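Local coordinates for protein putative dioxygenase (1H-3-hydroxy-4-oxoquinaldine 2,4-dioxygenase) (Mycobacteroides abscessus subsp. abscessus, PDB 6RA3) that cleaves the quinolone ring of the Pseudomonas quinolone signal with dioxygen, releasing N-octanoylanthranilate and carbon monoxide, on an alpha/beta-hydrolase fold, at residues Trp155-Val168 and Gly242-Gln254. Numbering follows the deposited sequence.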
ATOM      1  N   TRP A 155      -9.088   9.344 -26.404  1.00 66.64           N
ATOM      2  CA  TRP A 155      -8.040   9.860 -25.523  1.00 55.24           C
ATOM      3  C   TRP A 155      -6.661   9.314 -25.906  1.00 46.29           C
ATOM      4  O   TRP A 155      -5.652  10.032 -25.836  1.00 44.40           O
ATOM      5  CB  TRP A 155      -8.387   9.500 -24.080  1.00 47.19           C
ATOM      6  CG  TRP A 155      -9.561  10.264 -23.519  1.00 46.67           C
ATOM      7  CD1 TRP A 155     -10.104  11.417 -24.008  1.00 51.90           C
ATOM      8  CD2 TRP A 155     -10.333   9.922 -22.357  1.00 46.21           C
ATOM      9  NE1 TRP A 155     -11.163  11.818 -23.221  1.00 47.87           N
ATOM     10  CE2 TRP A 155     -11.326  10.912 -22.207  1.00 44.73           C
ATOM     11  CE3 TRP A 155     -10.277   8.874 -21.430  1.00 44.36           C
ATOM     12  CZ2 TRP A 155     -12.255  10.891 -21.166  1.00 48.07           C
ATOM     13  CZ3 TRP A 155     -11.209   8.850 -20.404  1.00 43.64           C
ATOM     14  CH2 TRP A 155     -12.183   9.860 -20.281  1.00 41.43           C
ATOM     15  N   LEU A 156      -6.601   8.047 -26.321  1.00 43.42           N
ATOM     16  CA  LEU A 156      -5.348   7.435 -26.759  1.00 49.81           C
ATOM     17  C   LEU A 156      -4.928   7.921 -28.144  1.00 46.18           C
ATOM     18  O   LEU A 156      -3.730   8.091 -28.405  1.00 46.60           O
ATOM     19  CB  LEU A 156      -5.483   5.905 -26.783  1.00 52.27           C
ATOM     20  CG  LEU A 156      -5.778   5.172 -25.485  1.00 43.52           C
ATOM     21  CD1 LEU A 156      -5.832   3.692 -25.748  1.00 54.87           C
ATOM     22  CD2 LEU A 156      -4.706   5.498 -24.439  1.00 50.47           C
ATOM     23  N   ALA A 157      -5.894   8.095 -29.049  1.00 47.48           N
ATOM     24  CA  ALA A 157      -5.625   8.556 -30.411  1.00 46.61           C
ATOM     25  C   ALA A 157      -4.592   7.664 -31.095  1.00 50.11           C
ATOM     26  O   ALA A 157      -3.748   8.127 -31.863  1.00 56.40           O
ATOM     27  CB  ALA A 157      -5.168  10.012 -30.408  1.00 46.93           C
ATOM     28  N   GLY A 158      -4.649   6.366 -30.803  1.00 53.47           N
ATOM     29  CA  GLY A 158      -3.650   5.454 -31.318  1.00 47.37           C
ATOM     30  C   GLY A 158      -2.220   5.844 -30.962  1.00 55.02           C
ATOM     31  O   GLY A 158      -1.380   6.001 -31.851  1.00 61.14           O
ATOM     32  N   THR A 159      -1.934   6.014 -29.671  1.00 52.41           N
ATOM     33  CA  THR A 159      -0.580   6.222 -29.169  1.00 50.57           C
ATOM     34  C   THR A 159       0.125   4.883 -28.895  1.00 46.46           C
ATOM     35  O   THR A 159      -0.509   3.838 -28.744  1.00 40.13           O
ATOM     36  CB  THR A 159      -0.625   7.057 -27.888  1.00 53.53           C
ATOM     37  OG1 THR A 159       0.701   7.228 -27.370  1.00 57.69           O
ATOM     38  CG2 THR A 159      -1.503   6.369 -26.818  1.00 49.96           C
ATOM     39  N   THR A 160       1.460   4.922 -28.840  1.00 48.89           N
ATOM     40  CA  THR A 160       2.243   3.781 -28.363  1.00 54.14           C
ATOM     41  C   THR A 160       3.004   4.103 -27.074  1.00 47.66           C
ATOM     42  O   THR A 160       3.836   3.298 -26.634  1.00 47.33           O
ATOM     43  CB  THR A 160       3.228   3.265 -29.438  1.00 50.10           C
ATOM     44  OG1 THR A 160       4.137   4.304 -29.832  1.00 55.21           O
ATOM     45  CG2 THR A 160       2.485   2.746 -30.670  1.00 48.21           C
ATOM     46  N   ASN A 161       2.738   5.253 -26.453  1.00 49.99           N
ATOM     47  CA  ASN A 161       3.384   5.617 -25.194  1.00 53.04           C
ATOM     48  C   ASN A 161       3.043   4.617 -24.080  1.00 52.49           C
ATOM     49  O   ASN A 161       1.890   4.520 -23.650  1.00 50.24           O
ATOM     50  CB  ASN A 161       2.967   7.037 -24.803  1.00 52.96           C
ATOM     51  CG  ASN A 161       3.596   7.490 -23.522  1.00 57.80           C
ATOM     52  OD1 ASN A 161       3.201   7.050 -22.442  1.00 57.15           O
ATOM     53  ND2 ASN A 161       4.573   8.386 -23.619  1.00 58.77           N
ATOM     54  N   GLN A 162       4.042   3.871 -23.601  1.00 55.99           N
ATOM     55  CA  GLN A 162       3.782   2.795 -22.642  1.00 52.38           C
ATOM     56  C   GLN A 162       3.221   3.326 -21.325  1.00 51.51           C
ATOM     57  O   GLN A 162       2.368   2.673 -20.716  1.00 51.48           O
ATOM     58  CB  GLN A 162       5.068   1.992 -22.407  1.00 51.63           C
ATOM     59  CG  GLN A 162       4.869   0.572 -21.867  1.00 55.66           C
ATOM     60  CD  GLN A 162       4.078  -0.320 -22.818  1.00 82.28           C
ATOM     61  OE1 GLN A 162       3.657   0.118 -23.895  1.00 70.17           O
ATOM     62  NE2 GLN A 162       3.872  -1.575 -22.422  1.00 94.18           N
ATOM     63  N   ALA A 163       3.661   4.509 -20.881  1.00 48.67           N
ATOM     64  CA  ALA A 163       3.099   5.106 -19.669  1.00 52.71           C
ATOM     65  C   ALA A 163       1.596   5.339 -19.810  1.00 50.94           C
ATOM     66  O   ALA A 163       0.818   4.991 -18.914  1.00 42.91           O
ATOM     67  CB  ALA A 163       3.816   6.423 -19.335  1.00 44.40           C
ATOM     68  N   VAL A 164       1.173   5.957 -20.916  1.00 49.22           N
ATOM     69  CA  VAL A 164      -0.245   6.256 -21.110  1.00 59.57           C
ATOM     70  C   VAL A 164      -1.040   4.963 -21.285  1.00 53.04           C
ATOM     71  O   VAL A 164      -2.080   4.766 -20.649  1.00 41.14           O
ATOM     72  CB  VAL A 164      -0.446   7.217 -22.299  1.00 59.76           C
ATOM     73  CG1 VAL A 164      -1.937   7.456 -22.573  1.00 64.38           C
ATOM     74  CG2 VAL A 164       0.204   8.542 -22.017  1.00 59.94           C
ATOM     75  N   LEU A 165      -0.547   4.054 -22.126  1.00 48.27           N
ATOM     76  CA  LEU A 165      -1.215   2.771 -22.303  1.00 50.39           C
ATOM     77  C   LEU A 165      -1.351   2.030 -20.981  1.00 50.17           C
ATOM     78  O   LEU A 165      -2.447   1.583 -20.628  1.00 45.03           O
ATOM     79  CB  LEU A 165      -0.454   1.911 -23.306  1.00 47.15           C
ATOM     80  CG  LEU A 165      -0.560   2.345 -24.763  1.00 44.18           C
ATOM     81  CD1 LEU A 165       0.236   1.386 -25.599  1.00 43.95           C
ATOM     82  CD2 LEU A 165      -2.018   2.418 -25.230  1.00 46.55           C
ATOM     83  N   ASP A 166      -0.241   1.868 -20.247  1.00 46.20           N
ATOM     84  CA  ASP A 166      -0.287   1.127 -18.991  1.00 43.56           C
ATOM     85  C   ASP A 166      -1.258   1.772 -18.007  1.00 43.04           C
ATOM     86  O   ASP A 166      -2.006   1.073 -17.315  1.00 47.07           O
ATOM     87  CB  ASP A 166       1.115   1.025 -18.384  1.00 46.29           C
ATOM     88  CG  ASP A 166       1.943  -0.095 -19.002  1.00 50.78           C
ATOM     89  OD1 ASP A 166       1.415  -0.860 -19.831  1.00 47.94           O
ATOM     90  OD2 ASP A 166       3.129  -0.215 -18.657  1.00 47.74           O
ATOM     91  N   HIS A 167      -1.286   3.105 -17.952  1.00 42.03           N
ATOM     92  CA  HIS A 167      -2.148   3.797 -16.998  1.00 40.37           C
ATOM     93  C   HIS A 167      -3.623   3.563 -17.306  1.00 48.36           C
ATOM     94  O   HIS A 167      -4.440   3.381 -16.389  1.00 43.76           O
ATOM     95  CB  HIS A 167      -1.840   5.275 -17.028  1.00 38.58           C
ATOM     96  CG  HIS A 167      -2.743   6.102 -16.176  1.00 37.97           C
ATOM     97  ND1 HIS A 167      -2.539   6.272 -14.824  1.00 40.24           N
ATOM     98  CD2 HIS A 167      -3.831   6.839 -16.489  1.00 35.16           C
ATOM     99  CE1 HIS A 167      -3.487   7.051 -14.337  1.00 41.89           C
ATOM    100  NE2 HIS A 167      -4.276   7.416 -15.331  1.00 37.97           N
ATOM    101  N   VAL A 168      -3.981   3.571 -18.590  1.00 44.71           N
ATOM    102  CA  VAL A 168      -5.374   3.397 -18.994  1.00 51.90           C
ATOM    103  C   VAL A 168      -5.802   1.933 -18.873  1.00 46.45           C
ATOM    104  O   VAL A 168      -6.896   1.638 -18.371  1.00 41.68           O
ATOM    105  CB  VAL A 168      -5.556   3.926 -20.432  1.00 49.94           C
ATOM    106  CG1 VAL A 168      -6.954   3.610 -20.944  1.00 53.39           C
ATOM    107  CG2 VAL A 168      -5.305   5.408 -20.475  1.00 42.36           C
ATOM    108  N   GLY A 242       1.743  19.086 -28.398  1.00 41.14           N
ATOM    109  CA  GLY A 242       2.182  18.167 -29.435  1.00 45.71           C
ATOM    110  C   GLY A 242       2.260  16.716 -29.016  1.00 49.87           C
ATOM    111  O   GLY A 242       2.998  15.931 -29.641  1.00 47.45           O
ATOM    112  N   GLY A 243       1.521  16.321 -27.960  1.00 42.92           N
ATOM    113  CA  GLY A 243       1.422  14.921 -27.622  1.00 46.03           C
ATOM    114  C   GLY A 243       0.324  14.247 -28.409  1.00 47.63           C
ATOM    115  O   GLY A 243      -0.520  14.903 -29.011  1.00 49.11           O
ATOM    116  N   GLU A 244       0.349  12.914 -28.404  1.00 44.59           N
ATOM    117  CA  GLU A 244      -0.683  12.161 -29.098  1.00 42.34           C
ATOM    118  C   GLU A 244      -1.965  12.028 -28.287  1.00 49.89           C
ATOM    119  O   GLU A 244      -3.026  11.763 -28.873  1.00 43.88           O
ATOM    120  CB  GLU A 244      -0.173  10.771 -29.458  1.00 47.02           C
ATOM    121  CG  GLU A 244       1.042  10.774 -30.401  1.00 52.51           C
ATOM    122  CD  GLU A 244       1.741   9.434 -30.430  1.00 65.26           C
ATOM    123  OE1 GLU A 244       1.922   8.888 -31.537  1.00 68.50           O
ATOM    124  OE2 GLU A 244       2.094   8.920 -29.341  1.00 65.42           O
ATOM    125  N   THR A 245      -1.910  12.262 -26.971  1.00 42.49           N
ATOM    126  CA  THR A 245      -2.938  11.767 -26.076  1.00 38.39           C
ATOM    127  C   THR A 245      -3.524  12.905 -25.253  1.00 38.65           C
ATOM    128  O   THR A 245      -2.981  14.010 -25.173  1.00 41.46           O
ATOM    129  CB  THR A 245      -2.376  10.676 -25.158  1.00 41.65           C
ATOM    130  OG1 THR A 245      -1.692  11.284 -24.054  1.00 40.80           O
ATOM    131  CG2 THR A 245      -1.418   9.780 -25.903  1.00 40.50           C
ATOM    132  N   HIS A 246      -4.657  12.595 -24.643  1.00 40.51           N
ATOM    133  CA  HIS A 246      -5.359  13.391 -23.647  1.00 46.39           C
ATOM    134  C   HIS A 246      -4.606  13.444 -22.326  1.00 40.18           C
ATOM    135  O   HIS A 246      -5.086  14.090 -21.392  1.00 44.41           O
ATOM    136  CB  HIS A 246      -6.770  12.765 -23.491  1.00 50.64           C
ATOM    137  CG  HIS A 246      -7.686  13.415 -22.483  1.00 52.90           C
ATOM    138  ND1 HIS A 246      -7.964  14.766 -22.465  1.00 46.47           N
ATOM    139  CD2 HIS A 246      -8.461  12.866 -21.514  1.00 55.60           C
ATOM    140  CE1 HIS A 246      -8.836  15.026 -21.506  1.00 48.02           C
ATOM    141  NE2 HIS A 246      -9.157  13.889 -20.914  1.00 49.92           N
ATOM    142  N   PHE A 247      -3.440  12.796 -22.223  1.00 45.48           N
ATOM    143  CA  PHE A 247      -2.726  12.630 -20.951  1.00 51.02           C
ATOM    144  C   PHE A 247      -1.335  13.254 -21.030  1.00 41.82           C
ATOM    145  O   PHE A 247      -0.321  12.544 -20.987  1.00 40.83           O
ATOM    146  CB  PHE A 247      -2.634  11.150 -20.577  1.00 47.98           C
ATOM    147  CG  PHE A 247      -3.972  10.509 -20.365  1.00 46.47           C
ATOM    148  CD1 PHE A 247      -4.748  10.856 -19.275  1.00 41.33           C
ATOM    149  CD2 PHE A 247      -4.469   9.589 -21.272  1.00 48.09           C
ATOM    150  CE1 PHE A 247      -5.990  10.291 -19.090  1.00 42.78           C
ATOM    151  CE2 PHE A 247      -5.714   9.014 -21.083  1.00 43.06           C
ATOM    152  CZ  PHE A 247      -6.466   9.367 -19.997  1.00 42.65           C
ATOM    153  N   PRO A 248      -1.249  14.580 -21.135  1.00 39.43           N
ATOM    154  CA  PRO A 248       0.079  15.202 -21.251  1.00 44.11           C
ATOM    155  C   PRO A 248       0.948  14.986 -20.015  1.00 42.14           C
ATOM    156  O   PRO A 248       2.162  14.771 -20.145  1.00 41.47           O
ATOM    157  CB  PRO A 248      -0.249  16.682 -21.484  1.00 44.14           C
ATOM    158  CG  PRO A 248      -1.626  16.884 -20.946  1.00 48.02           C
ATOM    159  CD  PRO A 248      -2.339  15.569 -21.089  1.00 46.71           C
ATOM    160  N   GLY A 249       0.356  15.024 -18.817  1.00 40.49           N
ATOM    161  CA  GLY A 249       1.109  14.765 -17.593  1.00 37.51           C
ATOM    162  C   GLY A 249       1.739  13.382 -17.525  1.00 39.61           C
ATOM    163  O   GLY A 249       2.753  13.194 -16.848  1.00 34.22           O
ATOM    164  N   ILE A 250       1.167  12.406 -18.223  1.00 35.65           N
ATOM    165  CA  ILE A 250       1.705  11.052 -18.252  1.00 35.43           C
ATOM    166  C   ILE A 250       2.544  10.825 -19.495  1.00 36.48           C
ATOM    167  O   ILE A 250       3.541  10.103 -19.454  1.00 36.63           O
ATOM    168  CB  ILE A 250       0.574   9.996 -18.177  1.00 36.96           C
ATOM    169  CG1 ILE A 250      -0.353  10.256 -16.991  1.00 38.92           C
ATOM    170  CG2 ILE A 250       1.187   8.578 -18.140  1.00 41.29           C
ATOM    171  CD1 ILE A 250      -1.558   9.330 -16.943  1.00 35.71           C
ATOM    172  N   GLU A 251       2.087  11.368 -20.627  1.00 44.64           N
ATOM    173  CA  GLU A 251       2.813  11.184 -21.876  1.00 41.42           C
ATOM    174  C   GLU A 251       4.097  12.001 -21.875  1.00 33.72           C
ATOM    175  O   GLU A 251       5.119  11.548 -22.396  1.00 34.56           O
ATOM    176  CB  GLU A 251       1.938  11.580 -23.061  1.00 42.14           C
ATOM    177  CG  GLU A 251       2.541  11.169 -24.385  1.00 44.99           C
ATOM    178  CD  GLU A 251       1.865  11.801 -25.582  1.00 41.39           C
ATOM    179  OE1 GLU A 251       0.944  12.624 -25.404  1.00 42.11           O
ATOM    180  OE2 GLU A 251       2.275  11.467 -26.709  1.00 46.01           O
ATOM    181  N   LEU A 252       4.056  13.199 -21.287  1.00 34.65           N
ATOM    182  CA  LEU A 252       5.182  14.141 -21.294  1.00 47.00           C
ATOM    183  C   LEU A 252       5.451  14.689 -19.894  1.00 46.30           C
ATOM    184  O   LEU A 252       5.360  15.901 -19.650  1.00 39.99           O
ATOM    185  CB  LEU A 252       4.887  15.274 -22.275  1.00 47.63           C
ATOM    186  CG  LEU A 252       4.768  14.769 -23.708  1.00 43.12           C
ATOM    187  CD1 LEU A 252       4.151  15.854 -24.563  1.00 44.44           C
ATOM    188  CD2 LEU A 252       6.157  14.361 -24.194  1.00 39.65           C
ATOM    189  N   PRO A 253       5.808  13.814 -18.943  1.00 43.11           N
ATOM    190  CA  PRO A 253       5.913  14.265 -17.544  1.00 43.50           C
ATOM    191  C   PRO A 253       6.953  15.355 -17.317  1.00 44.33           C
ATOM    192  O   PRO A 253       6.667  16.329 -16.606  1.00 43.38           O
ATOM    193  CB  PRO A 253       6.264  12.967 -16.793  1.00 40.64           C
ATOM    194  CG  PRO A 253       6.933  12.134 -17.770  1.00 40.02           C
ATOM    195  CD  PRO A 253       6.232  12.413 -19.097  1.00 44.75           C
ATOM    196  N   GLN A 254       8.154  15.242 -17.886  1.00 45.04           N
ATOM    197  CA  GLN A 254       9.160  16.272 -17.618  1.00 46.45           C
ATOM    198  C   GLN A 254       8.724  17.634 -18.165  1.00 45.02           C
ATOM    199  O   GLN A 254       8.810  18.665 -17.475  1.00 36.47           O
ATOM    200  CB  GLN A 254      10.503  15.862 -18.217  1.00 48.22           C
ATOM    201  CG  GLN A 254      11.532  16.977 -18.149  1.00 50.82           C
ATOM    202  CD  GLN A 254      12.926  16.456 -17.900  1.00 66.48           C
ATOM    203  OE1 GLN A 254      13.344  15.449 -18.485  1.00 66.58           O
ATOM    204  NE2 GLN A 254      13.660  17.134 -17.014  1.00 63.31           N
TER
HETATM  205  O   HOH W   1       5.668   8.775 -20.773  1.00 41.54           O
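The imidazole of His246, the proton donor/acceptor of the active site, lies in an offset stack on the five-membered ring of Trp155, with ring centroids 4.0 Å apart and planes inclined by 25°. His246 CD2 sits over the indole face near its rim; with CG anti to the backbone N (chi1 179°), the imidazole runs alongside the indole, pointing the same way. The same pair is joined through the backbone, where His246 N donates to Trp155 O (3.0 Å).

Among the polar side chains, Thr159 OG1 donates to Glu244 OE2 (2.9 Å), meeting it from above the carboxylate plane, while accepting from Asn161 N in an ST turn. Asn161 OD1 caps the following helix at Val164 N, and its ND2 reaches Ile250 O through a water. Glu251 braces the active-site loop from within, its carboxylate receiving Glu244 N, Thr245 N and Thr245 OG1.

The apolar contacts come chiefly from helix 162-170. Val164 CG1 approaches the Phe247 ring at CD2 (3.6 Å), Ala163 CB meets Ile250 CG2, and Ile250 CD1 makes a CH-pi contact over the His167 ring, 3.5 Å from its centroid.

Asp121, just after strand 116-120, is hydrogen-bonded through OD1 to His246 ND1, consistent with the His-acid pair of alpha/beta-hydrolase catalytic triads. Together the stack, the backbone bond and the apolar contacts hold the loop after strand 236-240 against the end of helix 144-156 and the start of helix 162-170.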